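Local coordinates for protein probable zinc protease (Pseudomonas aeruginosa, PDB 4NNZ) that forms one subunit of a heterodimeric zinc protease of the M16 peptidase family and probably takes part in metal-dependent peptide hydrolysis, at residues 29-34 and 98-103; 110-115 and 212-217; 273-278 and 334-339. All blocks are in the same frame, centred on the assembly; numbering follows the deposited sequence.

Contact 1: 29-34 and 98-103; sequences VVSQLW and DRLPVA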
loop_
_atom_site.group_PDB
_atom_site.type_symbol
_atom_site.label_atom_id
_atom_site.label_comp_id
_atom_site.label_asym_id
_atom_site.label_seq_id
_atom_site.Cartn_x
_atom_site.Cartn_y
_atom_site.Cartn_z
ATOM N N VAL A 29 19.055 -24.615 -26.927
ATOM C CA VAL A 29 17.766 -23.964 -26.863
ATOM C C VAL A 29 17.465 -23.393 -25.493
ATOM O O VAL A 29 17.818 -23.957 -24.501
ATOM C CB VAL A 29 16.639 -24.902 -27.289
ATOM C CG1 VAL A 29 16.396 -25.937 -26.226
ATOM C CG2 VAL A 29 15.389 -24.111 -27.523
ATOM N N VAL A 30 16.762 -22.284 -25.462
ATOM C CA VAL A 30 16.418 -21.640 -24.221
ATOM C C VAL A 30 14.924 -21.787 -23.990
ATOM O O VAL A 30 14.149 -21.529 -24.853
ATOM C CB VAL A 30 16.942 -20.175 -24.212
ATOM C CG1 VAL A 30 15.881 -19.113 -24.052
ATOM C CG2 VAL A 30 17.983 -20.002 -23.163
ATOM N N SER A 31 14.543 -22.206 -22.809
ATOM C CA SER A 31 13.151 -22.324 -22.493
ATOM C C SER A 31 12.839 -21.533 -21.264
ATOM O O SER A 31 13.402 -21.786 -20.249
ATOM C CB SER A 31 12.832 -23.779 -22.235
ATOM O OG SER A 31 11.467 -24.041 -22.383
ATOM N N GLN A 32 11.944 -20.565 -21.321
ATOM C CA GLN A 32 11.635 -19.814 -20.119
ATOM C C GLN A 32 10.184 -19.863 -19.767
ATOM O O GLN A 32 9.381 -19.805 -20.654
ATOM C CB GLN A 32 11.989 -18.377 -20.298
ATOM C CG GLN A 32 13.142 -18.115 -21.190
ATOM C CD GLN A 32 13.688 -16.753 -20.954
ATOM O OE1 GLN A 32 12.980 -15.874 -20.560
ATOM N NE2 GLN A 32 14.952 -16.586 -21.178
ATOM N N LEU A 33 9.814 -19.931 -18.489
ATOM C CA LEU A 33 8.365 -19.818 -18.332
ATOM C C LEU A 33 7.934 -18.587 -17.556
ATOM O O LEU A 33 8.372 -18.429 -16.472
ATOM C CB LEU A 33 7.803 -21.063 -17.705
ATOM C CG LEU A 33 6.300 -21.200 -17.580
ATOM C CD1 LEU A 33 5.588 -20.539 -18.722
ATOM C CD2 LEU A 33 5.912 -22.642 -17.546
ATOM N N TRP A 34 7.073 -17.722 -18.092
ATOM C CA TRP A 34 6.775 -16.479 -17.409
ATOM C C TRP A 34 5.357 -16.443 -16.924
ATOM O O TRP A 34 4.450 -16.528 -17.687
ATOM C CB TRP A 34 6.969 -15.319 -18.361
ATOM C CG TRP A 34 8.348 -15.111 -18.764
ATOM C CD1 TRP A 34 9.077 -15.909 -19.531
ATOM C CD2 TRP A 34 9.187 -14.032 -18.401
ATOM N NE1 TRP A 34 10.305 -15.421 -19.681
ATOM C CE2 TRP A 34 10.406 -14.259 -18.987
ATOM C CE3 TRP A 34 9.023 -12.900 -17.626
ATOM C CZ2 TRP A 34 11.448 -13.406 -18.841
ATOM C CZ3 TRP A 34 10.044 -12.069 -17.477
ATOM C CH2 TRP A 34 11.250 -12.316 -18.071
ATOM N N ASP A 98 18.526 -31.436 -27.826
ATOM C CA ASP A 98 17.793 -32.664 -27.801
ATOM C C ASP A 98 17.139 -32.880 -26.478
ATOM O O ASP A 98 16.313 -33.743 -26.336
ATOM C CB ASP A 98 18.702 -33.828 -28.126
ATOM C CG ASP A 98 20.092 -33.651 -27.584
ATOM O OD1 ASP A 98 20.788 -32.680 -28.003
ATOM O OD2 ASP A 98 20.480 -34.500 -26.759
ATOM N N ARG A 99 17.508 -32.081 -25.506
ATOM C CA ARG A 99 17.015 -32.257 -24.161
ATOM C C ARG A 99 15.779 -31.421 -23.871
ATOM O O ARG A 99 15.305 -31.377 -22.776
ATOM C CB ARG A 99 18.123 -31.972 -23.159
ATOM C CG ARG A 99 18.720 -33.200 -22.495
ATOM C CD ARG A 99 18.814 -34.388 -23.427
ATOM N NE ARG A 99 19.133 -35.642 -22.738
ATOM C CZ ARG A 99 20.229 -35.865 -22.012
ATOM N NH1 ARG A 99 21.149 -34.929 -21.864
ATOM N NH2 ARG A 99 20.410 -37.032 -21.432
ATOM N N LEU A 100 15.252 -30.774 -24.883
ATOM C CA LEU A 100 14.150 -29.859 -24.707
ATOM C C LEU A 100 12.926 -30.553 -24.164
ATOM O O LEU A 100 12.202 -29.997 -23.356
ATOM C CB LEU A 100 13.827 -29.176 -26.019
ATOM C CG LEU A 100 12.611 -28.275 -26.047
ATOM C CD1 LEU A 100 12.639 -27.267 -24.929
ATOM C CD2 LEU A 100 12.472 -27.565 -27.357
ATOM N N PRO A 101 12.705 -31.787 -24.566
ATOM C CA PRO A 101 11.512 -32.492 -24.153
ATOM C C PRO A 101 11.460 -32.650 -22.673
ATOM O O PRO A 101 10.438 -32.477 -22.085
ATOM C CB PRO A 101 11.721 -33.847 -24.773
ATOM C CG PRO A 101 12.397 -33.535 -26.037
ATOM C CD PRO A 101 13.148 -32.258 -25.871
ATOM N N VAL A 102 12.583 -32.929 -22.062
ATOM C CA VAL A 102 12.596 -33.093 -20.634
ATOM C C VAL A 102 12.560 -31.789 -19.863
ATOM O O VAL A 102 12.111 -31.748 -18.753
ATOM C CB VAL A 102 13.757 -33.955 -20.185
ATOM C CG1 VAL A 102 15.039 -33.169 -20.166
ATOM C CG2 VAL A 102 13.473 -34.487 -18.815
ATOM N N ALA A 103 13.035 -30.721 -20.465
ATOM C CA ALA A 103 12.890 -29.426 -19.866
ATOM C C ALA A 103 11.457 -28.991 -19.816
ATOM O O ALA A 103 11.010 -28.509 -18.825
ATOM C CB ALA A 103 13.704 -28.415 -20.628
#
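Leu100, in the first turn of helix 100-112, leans on Val29 of strand 28-35. Its CB already packs, 4.1 Å from Val29 CG1, and that one methyl is also the neighbour of the next atoms out. Because CG stands opposite the backbone nitrogen (chi1 175°), the fork is carried obliquely from Val29 toward Ser31, and CD1 lies 4.2 Å from Val29 CG1 while also coming within 4.3 Å of Ser31 OG. CD2, the other prong, keeps 4.4 Å from Val29 CG1 and about 4.5 Å from Val29 CG2, a looser approach. The two side chains cross at about a right angle. This is helix-on-sheet packing in the first alpha/beta half of an M16 subunit: Val29 and Ser31 look to helix 100-112, whereas Val30 and Gln32, on the other face of the strand, touch Ala371 of helix 367-379. The strand itself is hydrogen-bonded on both edges, through Leu95 and Gln93 on one neighbour and Val195 and Val193 on the other. Between the two segments the contact is van der Waals: no directional bond fixes the helix's exact position, and Ser31 OG meets a methyl, forming no hydrogen bond with 98-103.

Contact 2: 110-115 and 212-217; sequences RMAHLS and GEIPWR
Met111 and Ile214 are brought together by a bend on one side and a straight reach on the other. The methionine runs out extended from the helix and then turns at its last torsion (chi3 78°), which lays CE against the isoleucine. Ile214 answers with its longer branch: CG1 lies opposite the carbonyl carbon, and CD1 continues outward into the angle between Met111 and Ala112. CE lies 3.8 Å from each of CB, CG1 and CG2 of Ile214, so it rests along the flank of that residue. It is modelled 3.3 Å from Ile214 CD1, a closeness whose exact value is doubtful at this resolution. CD1 in turn is 3.6 Å from Ala112 CB and 4.0 Å from Met111 CB. With the CA atoms of Ala112 and Ile214 6.3 Å apart, the alanine methyl itself reaches Ile214 CD1.

The place is the C-terminal end of helix 100-112, with His113 the first residue to leave helical geometry. Against it lies the loop that follows helix 200-211 and leads on toward strand 233-240, the first strand of the second sheet of this M16 subunit. Ile214 is buried there, and its carbonyl oxygen accepts a hydrogen bond from Asn14 ND2.

Arg217 approaches the same helix end from farther along the loop. Its guanidinium presents an edge to Met111 O, nearly in plane, but NH2 stays 3.8 Å from that oxygen, too long for a hydrogen bond. The group is held instead by NE, which donates to Glu182 O. Tyr181 OH hydrogen-bonds to Arg110 O and more weakly to Met111 O, and its side chain touches Arg217.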
loop_
_atom_site.group_PDB
_atom_site.type_symbol
_atom_site.label_atom_id
_atom_site.label_comp_id
_atom_site.label_asym_id
_atom_site.label_seq_id
_atom_site.Cartn_x
_atom_site.Cartn_y
_atom_site.Cartn_z
ATOM N N ARG A 110 5.592 -28.327 -12.832
ATOM C CA ARG A 110 5.472 -27.253 -11.916
ATOM C C ARG A 110 4.100 -26.658 -12.036
ATOM O O ARG A 110 3.474 -26.370 -11.066
ATOM C CB ARG A 110 6.481 -26.209 -12.340
ATOM C CG ARG A 110 7.228 -25.540 -11.223
ATOM C CD ARG A 110 7.731 -24.175 -11.641
ATOM N NE ARG A 110 8.899 -24.299 -12.486
ATOM C CZ ARG A 110 9.996 -24.934 -12.132
ATOM N NH1 ARG A 110 10.069 -25.492 -10.949
ATOM N NH2 ARG A 110 11.010 -25.013 -12.964
ATOM N N MET A 111 3.662 -26.424 -13.246
ATOM C CA MET A 111 2.383 -25.822 -13.474
ATOM C C MET A 111 1.262 -26.699 -13.017
ATOM O O MET A 111 0.276 -26.243 -12.515
ATOM C CB MET A 111 2.232 -25.517 -14.941
ATOM C CG MET A 111 1.211 -24.469 -15.247
ATOM S SD MET A 111 1.346 -23.989 -16.930
ATOM C CE MET A 111 0.549 -25.343 -17.688
ATOM N N ALA A 112 1.429 -27.976 -13.240
ATOM C CA ALA A 112 0.416 -28.945 -12.942
ATOM C C ALA A 112 0.074 -29.137 -11.481
ATOM O O ALA A 112 -1.075 -29.335 -11.149
ATOM C CB ALA A 112 0.767 -30.264 -13.579
ATOM N N HIS A 113 1.063 -29.177 -10.622
ATOM C CA HIS A 113 0.747 -29.367 -9.243
ATOM C C HIS A 113 1.861 -28.936 -8.352
ATOM O O HIS A 113 2.993 -28.905 -8.751
ATOM C CB HIS A 113 0.415 -30.819 -9.009
ATOM C CG HIS A 113 1.598 -31.716 -9.045
ATOM N ND1 HIS A 113 2.227 -32.158 -7.907
ATOM C CD2 HIS A 113 2.275 -32.247 -10.082
ATOM C CE1 HIS A 113 3.243 -32.923 -8.243
ATOM N NE2 HIS A 113 3.297 -32.989 -9.558
ATOM N N LEU A 114 1.531 -28.625 -7.122
ATOM C CA LEU A 114 2.518 -28.141 -6.214
ATOM C C LEU A 114 2.721 -29.142 -5.146
ATOM O O LEU A 114 1.844 -29.382 -4.364
ATOM C CB LEU A 114 2.047 -26.849 -5.574
ATOM C CG LEU A 114 2.976 -26.299 -4.502
ATOM C CD1 LEU A 114 4.419 -26.317 -4.944
ATOM C CD2 LEU A 114 2.568 -24.924 -4.058
ATOM N N SER A 115 3.920 -29.688 -5.069
ATOM C CA SER A 115 4.250 -30.580 -3.987
ATOM C C SER A 115 5.051 -29.799 -3.007
ATOM O O SER A 115 6.163 -29.449 -3.267
ATOM C CB SER A 115 5.081 -31.750 -4.496
ATOM O OG SER A 115 4.650 -32.977 -3.946
ATOM N N GLY A 212 -0.771 -29.395 -22.522
ATOM C CA GLY A 212 -2.091 -29.352 -23.101
ATOM C C GLY A 212 -3.141 -29.841 -22.158
ATOM O O GLY A 212 -4.262 -29.402 -22.171
ATOM N N GLU A 213 -2.719 -30.782 -21.355
ATOM C CA GLU A 213 -3.509 -31.483 -20.382
ATOM C C GLU A 213 -4.020 -30.579 -19.302
ATOM O O GLU A 213 -5.046 -30.820 -18.725
ATOM C CB GLU A 213 -2.690 -32.611 -19.761
ATOM C CG GLU A 213 -1.175 -32.501 -19.919
ATOM C CD GLU A 213 -0.639 -33.378 -21.023
ATOM O OE1 GLU A 213 -0.773 -34.610 -20.917
ATOM O OE2 GLU A 213 -0.084 -32.842 -21.998
ATOM N N ILE A 214 -3.216 -29.593 -18.974
ATOM C CA ILE A 214 -3.482 -28.722 -17.865
ATOM C C ILE A 214 -4.619 -27.802 -18.186
ATOM O O ILE A 214 -4.643 -27.145 -19.194
ATOM C CB ILE A 214 -2.242 -27.909 -17.514
ATOM C CG1 ILE A 214 -1.012 -28.799 -17.576
ATOM C CG2 ILE A 214 -2.423 -27.251 -16.172
ATOM C CD1 ILE A 214 0.117 -28.450 -16.643
ATOM N N PRO A 215 -5.611 -27.798 -17.204
ATOM C CA PRO A 215 -6.788 -27.016 -17.567
ATOM C C PRO A 215 -6.770 -25.575 -17.156
ATOM O O PRO A 215 -6.128 -25.218 -16.215
ATOM C CB PRO A 215 -7.880 -27.717 -16.831
ATOM C CG PRO A 215 -7.285 -27.975 -15.542
ATOM C CD PRO A 215 -5.926 -28.445 -15.836
ATOM N N TRP A 216 -7.516 -24.770 -17.870
ATOM C CA TRP A 216 -7.673 -23.370 -17.630
ATOM C C TRP A 216 -8.324 -23.163 -16.289
ATOM O O TRP A 216 -9.134 -23.945 -15.881
ATOM C CB TRP A 216 -8.584 -22.911 -18.725
ATOM C CG TRP A 216 -8.879 -21.531 -18.827
ATOM C CD1 TRP A 216 -8.296 -20.661 -19.628
ATOM C CD2 TRP A 216 -9.924 -20.843 -18.173
ATOM N NE1 TRP A 216 -8.858 -19.445 -19.495
ATOM C CE2 TRP A 216 -9.876 -19.536 -18.599
ATOM C CE3 TRP A 216 -10.883 -21.206 -17.247
ATOM C CZ2 TRP A 216 -10.732 -18.588 -18.137
ATOM C CZ3 TRP A 216 -11.716 -20.283 -16.800
ATOM C CH2 TRP A 216 -11.647 -18.981 -17.238
ATOM N N ARG A 217 -7.925 -22.127 -15.577
ATOM C CA ARG A 217 -8.455 -21.823 -14.271
ATOM C C ARG A 217 -8.865 -20.380 -14.257
ATOM O O ARG A 217 -8.160 -19.580 -14.783
ATOM C CB ARG A 217 -7.388 -21.997 -13.202
ATOM C CG ARG A 217 -6.757 -23.362 -13.080
ATOM C CD ARG A 217 -6.188 -23.604 -11.692
ATOM N NE ARG A 217 -4.782 -23.244 -11.565
ATOM C CZ ARG A 217 -3.784 -23.879 -12.168
ATOM N NH1 ARG A 217 -3.591 -23.704 -13.465
ATOM N NH2 ARG A 217 -2.977 -24.687 -11.481
#

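Contact 3: 273-278 and 334-339; sequences ALLDGG and KQLDDL
Leu275 reaches from the last turn of helix 262-276 toward two leucines of helix 325-341. Its CD1 sits between them, 4.4 Å from Leu336 CD2 and also about 4.4 Å from Leu339 CD1, while Leu275 CD2 adds a second approach to Leu339 CD1 at 4.3 Å. Leu336 and Leu339 are three residues apart, so they stand roughly one helical turn from each other, and the fork of Leu275 spans both. All three leucines share one shape, with CG opposite the carbonyl carbon (chi1 -61° in Leu275) and CD1 carrying the chain outward. The contact is light, slightly longer than close methyl packing, and the three side chains are buried.

Beside these leucines, Leu274 and Gln335 point toward the opposite helix without closing on it: Leu274 CD1 stays 4.7 Å from Leu339 CD2, and Gln335 CB 4.8 Å from Leu275 CD2. Helix 262-276 finishes just beyond, where Gly277 N bonds to Ala273 O at 3.1 Å before the chain turns away.

Polar ties lie farther out. Asp338 OD2 forms a salt bridge with Arg286 NH1, a nitrogen that also makes a weak hydrogen bond to Gln335 OE1. Both tie helix 325-341 to helix 282-288, while backbone hydrogen bonds pair Leu274 with Arg282 and Leu275 with Leu283, joining the start of that short helix to helix 262-276. The site belongs to the second alpha/beta half. There Leu275 also touches Leu283 and Thr299, the latter on strand 294-301, outermost in the sheet within this chain, and helix 399-409 meets Leu274 through Ile402 and Leu339 through Ala406.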
loop_
_atom_site.group_PDB
_atom_site.type_symbol
_atom_site.label_atom_id
_atom_site.label_comp_id
_atom_site.label_asym_id
_atom_site.label_seq_id
_atom_site.Cartn_x
_atom_site.Cartn_y
_atom_site.Cartn_z
ATOM N N ALA A 273 19.356 8.747 -20.774
ATOM C CA ALA A 273 20.573 8.573 -21.506
ATOM C C ALA A 273 21.354 9.856 -21.627
ATOM O O ALA A 273 22.547 9.859 -21.565
ATOM C CB ALA A 273 20.282 7.964 -22.850
ATOM N N LEU A 274 20.659 10.951 -21.809
ATOM C CA LEU A 274 21.276 12.242 -21.851
ATOM C C LEU A 274 21.928 12.616 -20.546
ATOM O O LEU A 274 22.894 13.312 -20.520
ATOM C CB LEU A 274 20.248 13.302 -22.190
ATOM C CG LEU A 274 19.794 13.471 -23.618
ATOM C CD1 LEU A 274 18.472 14.188 -23.592
ATOM C CD2 LEU A 274 20.794 14.233 -24.461
ATOM N N LEU A 275 21.278 12.305 -19.457
ATOM C CA LEU A 275 21.829 12.557 -18.154
ATOM C C LEU A 275 22.964 11.665 -17.654
ATOM O O LEU A 275 23.953 12.144 -17.128
ATOM C CB LEU A 275 20.695 12.641 -17.150
ATOM C CG LEU A 275 19.705 13.764 -17.420
ATOM C CD1 LEU A 275 18.424 13.533 -16.688
ATOM C CD2 LEU A 275 20.275 15.088 -17.015
ATOM N N ASP A 276 22.768 10.357 -17.778
ATOM C CA ASP A 276 23.590 9.351 -17.131
ATOM C C ASP A 276 24.464 8.524 -18.039
ATOM O O ASP A 276 25.418 7.946 -17.581
ATOM C CB ASP A 276 22.679 8.425 -16.314
ATOM C CG ASP A 276 23.395 7.210 -15.751
ATOM O OD1 ASP A 276 24.523 7.338 -15.265
ATOM O OD2 ASP A 276 22.827 6.119 -15.802
ATOM N N GLY A 277 24.170 8.388 -19.302
ATOM C CA GLY A 277 24.976 7.432 -20.018
ATOM C C GLY A 277 26.203 7.982 -20.684
ATOM O O GLY A 277 26.097 8.550 -21.738
ATOM N N GLY A 278 27.359 7.798 -20.083
ATOM C CA GLY A 278 28.570 8.244 -20.704
ATOM C C GLY A 278 29.324 9.379 -20.079
ATOM O O GLY A 278 28.845 10.048 -19.227
ATOM N N LYS A 334 18.964 22.106 -11.304
ATOM C CA LYS A 334 19.482 22.985 -12.308
ATOM C C LYS A 334 19.603 22.288 -13.628
ATOM O O LYS A 334 19.250 22.817 -14.638
ATOM C CB LYS A 334 20.858 23.444 -11.896
ATOM C CG LYS A 334 21.032 24.934 -11.893
ATOM C CD LYS A 334 22.494 25.316 -11.856
ATOM C CE LYS A 334 23.077 25.518 -13.243
ATOM N NZ LYS A 334 23.827 26.790 -13.381
ATOM N N GLN A 335 20.127 21.093 -13.610
ATOM C CA GLN A 335 20.203 20.288 -14.792
ATOM C C GLN A 335 18.865 19.887 -15.347
ATOM O O GLN A 335 18.694 19.845 -16.519
ATOM C CB GLN A 335 21.066 19.081 -14.522
ATOM C CG GLN A 335 22.448 19.470 -14.082
ATOM C CD GLN A 335 23.095 20.440 -15.033
ATOM O OE1 GLN A 335 22.975 20.295 -16.227
ATOM N NE2 GLN A 335 23.769 21.433 -14.506
ATOM N N LEU A 336 17.924 19.554 -14.497
ATOM C CA LEU A 336 16.579 19.304 -14.942
ATOM C C LEU A 336 15.926 20.526 -15.528
ATOM O O LEU A 336 15.226 20.421 -16.476
ATOM C CB LEU A 336 15.734 18.732 -13.831
ATOM C CG LEU A 336 16.218 17.407 -13.275
ATOM C CD1 LEU A 336 15.587 17.067 -11.954
ATOM C CD2 LEU A 336 15.999 16.296 -14.250
ATOM N N ASP A 337 16.161 21.691 -14.958
ATOM C CA ASP A 337 15.638 22.927 -15.505
ATOM C C ASP A 337 16.180 23.234 -16.886
ATOM O O ASP A 337 15.478 23.713 -17.738
ATOM C CB ASP A 337 15.884 24.089 -14.566
ATOM C CG ASP A 337 14.821 24.216 -13.533
ATOM O OD1 ASP A 337 13.678 23.867 -13.817
ATOM O OD2 ASP A 337 15.121 24.645 -12.413
ATOM N N ASP A 338 17.428 22.910 -17.101
ATOM C CA ASP A 338 18.047 23.216 -18.345
ATOM C C ASP A 338 17.309 22.520 -19.445
ATOM O O ASP A 338 17.137 23.064 -20.496
ATOM C CB ASP A 338 19.488 22.770 -18.312
ATOM C CG ASP A 338 20.196 22.973 -19.617
ATOM O OD1 ASP A 338 19.726 22.504 -20.650
ATOM O OD2 ASP A 338 21.268 23.587 -19.625
ATOM N N LEU A 339 16.896 21.301 -19.204
ATOM C CA LEU A 339 16.153 20.585 -20.189
ATOM C C LEU A 339 14.845 21.241 -20.476
ATOM O O LEU A 339 14.384 21.191 -21.578
ATOM C CB LEU A 339 15.918 19.168 -19.756
ATOM C CG LEU A 339 17.174 18.349 -19.636
ATOM C CD1 LEU A 339 16.889 17.093 -18.848
ATOM C CD2 LEU A 339 17.711 18.030 -20.998
#

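Overall arrangement
The contacts follow one another along the chain, each closing before the next opens. Contacts 1 and 2 use opposite ends of helix 100-112: its first turn lies on strand 28-35 in the six-stranded sheet, and its last meets the loop after helix 200-211. Their centres are about 17 Å apart, with nearest atoms about 5 Å apart. Contact 3 joins two helices beside the five-stranded sheet, on the other side of the chain's centre, its centre about 43 Å from that of contact 1 and 49 Å from that of contact 2. Contacts 1 and 2 thus anchor both ends of one helix in the first half, the second of them on 212-217, which lies in the connection between the two sheets, while contact 3 is internal to the second half.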